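Local structure of prolyl-tRNA synthetase (Naegleria fowleri, 6UYH) at residues T186-Y191 and Y219-E224; V203-K208 and V478-S483. The protein binds halofuginone and the ATP analogue AMPPNP, and probably joins proline to its cognate tRNA using ATP, as class II prolyl-tRNA synthetases do. All blocks are in the same frame, centred on the assembly; numbering follows the deposited sequence.

Contact 1 (T186-Y191 and Y219-E224); sequences TILELY and YTTTVE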
# COMPACT_ATOMS: atom_id res chain seq x y z
N THR A 186 -12.03 -8.37 -19.54
CA THR A 186 -12.27 -8.79 -18.16
C THR A 186 -11.87 -7.70 -17.17
O THR A 186 -12.61 -7.38 -16.23
CB THR A 186 -11.52 -10.09 -17.89
OG1 THR A 186 -12.05 -11.14 -18.72
CG2 THR A 186 -11.63 -10.49 -16.41
N ILE A 187 -10.68 -7.11 -17.35
CA ILE A 187 -10.25 -6.04 -16.46
C ILE A 187 -11.12 -4.81 -16.66
O ILE A 187 -11.48 -4.12 -15.70
CB ILE A 187 -8.75 -5.71 -16.68
CG1 ILE A 187 -7.87 -6.92 -16.31
CG2 ILE A 187 -8.33 -4.48 -15.84
CD1 ILE A 187 -7.91 -7.30 -14.83
N LEU A 188 -11.49 -4.52 -17.92
CA LEU A 188 -12.36 -3.37 -18.18
C LEU A 188 -13.70 -3.52 -17.46
O LEU A 188 -14.24 -2.54 -16.92
CB LEU A 188 -12.58 -3.21 -19.69
CG LEU A 188 -13.26 -1.89 -20.09
CD1 LEU A 188 -12.31 -0.72 -19.89
CD2 LEU A 188 -13.77 -1.95 -21.52
N GLU A 189 -14.24 -4.73 -17.43
CA GLU A 189 -15.47 -4.98 -16.67
C GLU A 189 -15.23 -4.78 -15.17
O GLU A 189 -16.11 -4.27 -14.47
CB GLU A 189 -15.99 -6.38 -16.97
CG GLU A 189 -17.10 -6.87 -16.04
CD GLU A 189 -18.41 -6.11 -16.17
OE1 GLU A 189 -18.56 -5.27 -17.09
OE2 GLU A 189 -19.31 -6.36 -15.34
N LEU A 190 -14.06 -5.17 -14.66
CA LEU A 190 -13.78 -4.93 -13.24
C LEU A 190 -13.72 -3.44 -12.94
O LEU A 190 -14.16 -3.00 -11.87
CB LEU A 190 -12.48 -5.60 -12.81
CG LEU A 190 -12.49 -7.12 -12.69
CD1 LEU A 190 -11.15 -7.59 -12.11
CD2 LEU A 190 -13.64 -7.60 -11.80
N TYR A 191 -13.17 -2.64 -13.86
CA TYR A 191 -13.19 -1.19 -13.66
C TYR A 191 -14.62 -0.66 -13.68
O TYR A 191 -14.96 0.22 -12.88
CB TYR A 191 -12.35 -0.49 -14.74
CG TYR A 191 -10.87 -0.73 -14.63
CD1 TYR A 191 -10.29 -1.19 -13.44
CD2 TYR A 191 -10.03 -0.48 -15.72
CE1 TYR A 191 -8.93 -1.40 -13.35
CE2 TYR A 191 -8.68 -0.68 -15.64
CZ TYR A 191 -8.13 -1.14 -14.46
OH TYR A 191 -6.76 -1.33 -14.40
N TYR A 219 -4.32 -1.64 -29.11
CA TYR A 219 -5.57 -0.91 -28.90
C TYR A 219 -5.75 -0.65 -27.41
O TYR A 219 -5.23 -1.39 -26.57
CB TYR A 219 -6.77 -1.66 -29.47
CG TYR A 219 -7.10 -2.99 -28.81
CD1 TYR A 219 -6.67 -4.19 -29.38
CD2 TYR A 219 -7.86 -3.05 -27.65
CE1 TYR A 219 -6.97 -5.41 -28.79
CE2 TYR A 219 -8.15 -4.26 -27.05
CZ TYR A 219 -7.71 -5.43 -27.63
OH TYR A 219 -8.02 -6.63 -27.04
N THR A 220 -6.49 0.41 -27.10
CA THR A 220 -6.71 0.88 -25.74
C THR A 220 -8.20 0.93 -25.46
O THR A 220 -8.96 1.50 -26.26
CB THR A 220 -6.09 2.26 -25.53
OG1 THR A 220 -4.66 2.17 -25.65
CG2 THR A 220 -6.43 2.82 -24.16
N THR A 221 -8.63 0.34 -24.34
CA THR A 221 -10.01 0.46 -23.91
C THR A 221 -10.07 1.35 -22.67
O THR A 221 -9.08 1.50 -21.95
CB THR A 221 -10.65 -0.91 -23.61
OG1 THR A 221 -10.03 -1.52 -22.46
CG2 THR A 221 -10.53 -1.84 -24.83
N THR A 222 -11.23 1.97 -22.46
CA THR A 222 -11.40 2.93 -21.37
C THR A 222 -12.80 2.79 -20.79
O THR A 222 -13.71 2.32 -21.47
CB THR A 222 -11.17 4.38 -21.88
OG1 THR A 222 -11.38 5.31 -20.82
CG2 THR A 222 -12.10 4.71 -23.04
N VAL A 223 -12.96 3.17 -19.53
CA VAL A 223 -14.28 3.47 -18.97
C VAL A 223 -14.39 4.98 -18.85
O VAL A 223 -13.60 5.61 -18.13
CB VAL A 223 -14.54 2.76 -17.63
CG1 VAL A 223 -14.85 1.28 -17.86
CG2 VAL A 223 -13.33 2.90 -16.67
N GLU A 224 -15.32 5.57 -19.58
CA GLU A 224 -15.56 7.01 -19.52
C GLU A 224 -16.60 7.33 -18.47
O GLU A 224 -17.59 6.60 -18.33
CB GLU A 224 -16.01 7.53 -20.88
CG GLU A 224 -14.93 7.42 -21.95
CD GLU A 224 -13.72 8.27 -21.61
OE1 GLU A 224 -13.89 9.50 -21.49
OE2 GLU A 224 -12.62 7.70 -21.44

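Contact 2 (V203-K208 and V478-S483); sequences VIKGTK and VPLDQS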
# COMPACT_ATOMS: atom_id res chain seq x y z
N VAL A 203 -20.65 4.29 -16.08
CA VAL A 203 -19.54 4.35 -17.02
C VAL A 203 -20.03 3.98 -18.41
O VAL A 203 -21.09 3.38 -18.59
CB VAL A 203 -18.36 3.41 -16.65
CG1 VAL A 203 -17.86 3.66 -15.23
CG2 VAL A 203 -18.74 1.96 -16.84
N ILE A 204 -19.22 4.36 -19.40
CA ILE A 204 -19.40 3.94 -20.78
C ILE A 204 -18.10 3.28 -21.22
O ILE A 204 -17.03 3.91 -21.15
CB ILE A 204 -19.74 5.11 -21.71
CG1 ILE A 204 -21.05 5.76 -21.29
CG2 ILE A 204 -19.84 4.60 -23.15
CD1 ILE A 204 -21.31 7.07 -22.00
N LYS A 205 -18.18 2.03 -21.66
CA LYS A 205 -17.00 1.32 -22.16
C LYS A 205 -16.77 1.65 -23.63
O LYS A 205 -17.71 1.67 -24.42
CB LYS A 205 -17.20 -0.19 -22.03
CG LYS A 205 -17.21 -0.73 -20.63
CD LYS A 205 -17.58 -2.21 -20.69
CE LYS A 205 -17.49 -2.89 -19.32
NZ LYS A 205 -17.93 -4.31 -19.45
N GLY A 206 -15.51 1.85 -24.00
CA GLY A 206 -15.22 2.08 -25.40
C GLY A 206 -13.75 1.87 -25.67
O GLY A 206 -12.96 1.63 -24.76
N THR A 207 -13.40 1.94 -26.95
CA THR A 207 -12.00 1.96 -27.35
C THR A 207 -11.59 3.40 -27.64
O THR A 207 -12.39 4.20 -28.12
CB THR A 207 -11.77 1.11 -28.60
OG1 THR A 207 -12.60 1.60 -29.65
CG2 THR A 207 -12.15 -0.34 -28.33
N LYS A 208 -10.33 3.72 -27.34
CA LYS A 208 -9.81 5.03 -27.70
C LYS A 208 -9.44 5.09 -29.18
O LYS A 208 -9.14 4.08 -29.82
CB LYS A 208 -8.60 5.38 -26.83
CG LYS A 208 -8.95 5.67 -25.40
CD LYS A 208 -7.75 6.22 -24.66
CE LYS A 208 -8.04 6.38 -23.19
NZ LYS A 208 -6.86 6.96 -22.49
N VAL A 478 -14.75 5.30 -28.71
CA VAL A 478 -15.70 4.68 -29.62
C VAL A 478 -16.45 3.61 -28.81
O VAL A 478 -15.84 2.58 -28.46
CB VAL A 478 -15.00 4.08 -30.84
CG1 VAL A 478 -16.02 3.46 -31.79
CG2 VAL A 478 -14.17 5.15 -31.55
N PRO A 479 -17.71 3.83 -28.46
CA PRO A 479 -18.40 2.89 -27.57
C PRO A 479 -18.36 1.46 -28.09
O PRO A 479 -18.56 1.21 -29.28
CB PRO A 479 -19.84 3.43 -27.54
CG PRO A 479 -19.68 4.90 -27.77
CD PRO A 479 -18.54 5.01 -28.77
N LEU A 480 -18.06 0.50 -27.18
CA LEU A 480 -18.06 -0.91 -27.56
C LEU A 480 -19.42 -1.36 -28.08
O LEU A 480 -19.50 -2.11 -29.07
CB LEU A 480 -17.66 -1.79 -26.37
CG LEU A 480 -16.32 -1.54 -25.70
CD1 LEU A 480 -16.09 -2.61 -24.64
CD2 LEU A 480 -15.21 -1.56 -26.74
N ASP A 481 -20.49 -0.94 -27.41
CA ASP A 481 -21.84 -1.35 -27.78
C ASP A 481 -22.45 -0.27 -28.66
O ASP A 481 -22.82 0.80 -28.17
CB ASP A 481 -22.67 -1.58 -26.52
CG ASP A 481 -24.05 -2.14 -26.81
OD1 ASP A 481 -24.44 -2.26 -27.99
OD2 ASP A 481 -24.76 -2.47 -25.83
N GLN A 482 -22.52 -0.53 -29.97
CA GLN A 482 -23.11 0.41 -30.91
C GLN A 482 -24.55 0.04 -31.29
O GLN A 482 -25.12 0.67 -32.20
CB GLN A 482 -22.24 0.49 -32.19
CG GLN A 482 -20.79 0.85 -31.90
CD GLN A 482 -20.40 2.24 -32.39
OE1 GLN A 482 -20.88 2.70 -33.42
NE2 GLN A 482 -19.52 2.91 -31.64
N SER A 483 -25.15 -0.92 -30.59
CA SER A 483 -26.39 -1.53 -31.08
C SER A 483 -27.58 -0.58 -31.00
O SER A 483 -28.54 -0.74 -31.76
CB SER A 483 -26.70 -2.81 -30.29
OG SER A 483 -26.95 -2.51 -28.93
O HOH W 1 -20.25 0.72 -24.96
O HOH W 2 -14.83 0.21 -30.44

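Contact 1 (T186-Y191 and Y219-E224)
Helix segment 186-191 and strand segment 219-224 run nearly parallel, 14° between their directions and 8.6 Å between their axes at closest approach, with Leu-188 and Thr-222 nearest in register. This is a helix lying on an antiparallel sheet within the class II synthetase catalytic core: helix 177-198 packs on strand 219-227, which pairs with strands 204-207 and 232-243. The contact is buried and held by side-chain packing, with no hydrogen bond between the segments. Leu-188 carries most of it. With CG turned anti to its own backbone N (chi1 -169°), its isobutyl end drops onto the strand between Thr-221 and Val-223, whose side chains both point at the helix. CD1 reaches down to the strand backbone, 3.7 Å from Thr-222 C, and on the Val-223 side packs 3.8 Å from CG1 of that residue. CD2 leans instead on Thr-221, 3.9 Å from its CB. The hydroxyl of Thr-221 also faces the leucine, OG1 lying 3.5 Å from Leu-188 CD1, but its polar need is met within the sheet by Ser-239 O. One turn further along the helix, Tyr-191 offers only its CB to the strand, 4.0 Å from Val-223 CG2; its ring leads away toward Trp-269 and Leu-271, and its OH bonds to Gln-168. Thr-222 points away from the helix, and on the face of the strand turned from the helix its OG1 donates to the anti lone pair of Glu-224 OE2 at 2.8 Å.

Contact 2 (V203-K208 and V478-S483)
Thr-207 and Val-478 form an antiparallel hydrogen-bonded pair, each backbone N-H answering the other's carbonyl. The bond from Val-478 N to Thr-207 O is short and straight, 2.7 Å at 172°, and lies in the carbonyl plane; the return bond from Thr-207 N to Val-478 O is 2.9 Å, its donor tilted 34° out of that carbonyl's plane. Water 2 also donates to Val-478 O and is bonded to Thr-207 OG1, so it links the threonine hydroxyl to the carbonyl across the strands. Next in register, Gly-206 and Pro-479 make a non-hydrogen-bonded pair with their CA atoms 3.9 Å apart; the bare glycine CA lets the strands close to this distance and sits 3.2 Å from Val-478 O. The pairing is the seam where strand 204-207 of the catalytic core meets strand 474-479 of the C-terminal prolyl-tRNA synthetase domain, so sheet hydrogen bonding continues from one domain into the other. Beyond the proline, Leu-480 N donates to Lys-205 O at 3.0 Å; that oxygen also accepts from water 1, which in turn accepts from Asp-481 N, and Pro-479 CA adds a CH...O contact to it. Leu-480 lies over the glycine, its CD1 on Lys-205 CB and its CD2 3.7 Å from Thr-207 CG2. The lysine chain runs extended away to Glu-189. In the turn that follows, Gln-482 NE2 returns to Pro-479 O at 3.1 Å, on a lone pair in the carbonyl plane, and the oxygen lies almost in the plane of the glutamine amide; NE2 also bonds to Trp-506 O. Asp-481 OD1 closes an Asx turn by accepting Ser-483 N at 3.0 Å, and takes Ser-483 OG on its syn side.

How the contacts relate
Contacts 1 and 2 have centres 10 Å apart and meet where strand 219-227 of contact 1 pairs with strand 204-207 of contact 2: one face of strand 219-227 carries helix 177-198, and its edge pairs with strand 204-207, which contact 2 joins to the C-terminal domain. A salt bridge from Glu-189 OE1 to Lys-205 NZ, 2.6 Å, ties the helix of contact 1 to the strand of contact 2, and Lys-208 N probably bonds to Thr-220 O at 2.8 Å. Contact 1 lies nearer the active site: the Thr-222 side chain is about 6 Å from AMPPNP and that of Tyr-191 about 6 Å from halofuginone. Contact 2 is more remote. The side chain of Thr-207 is about 14 Å from the bound halofuginone.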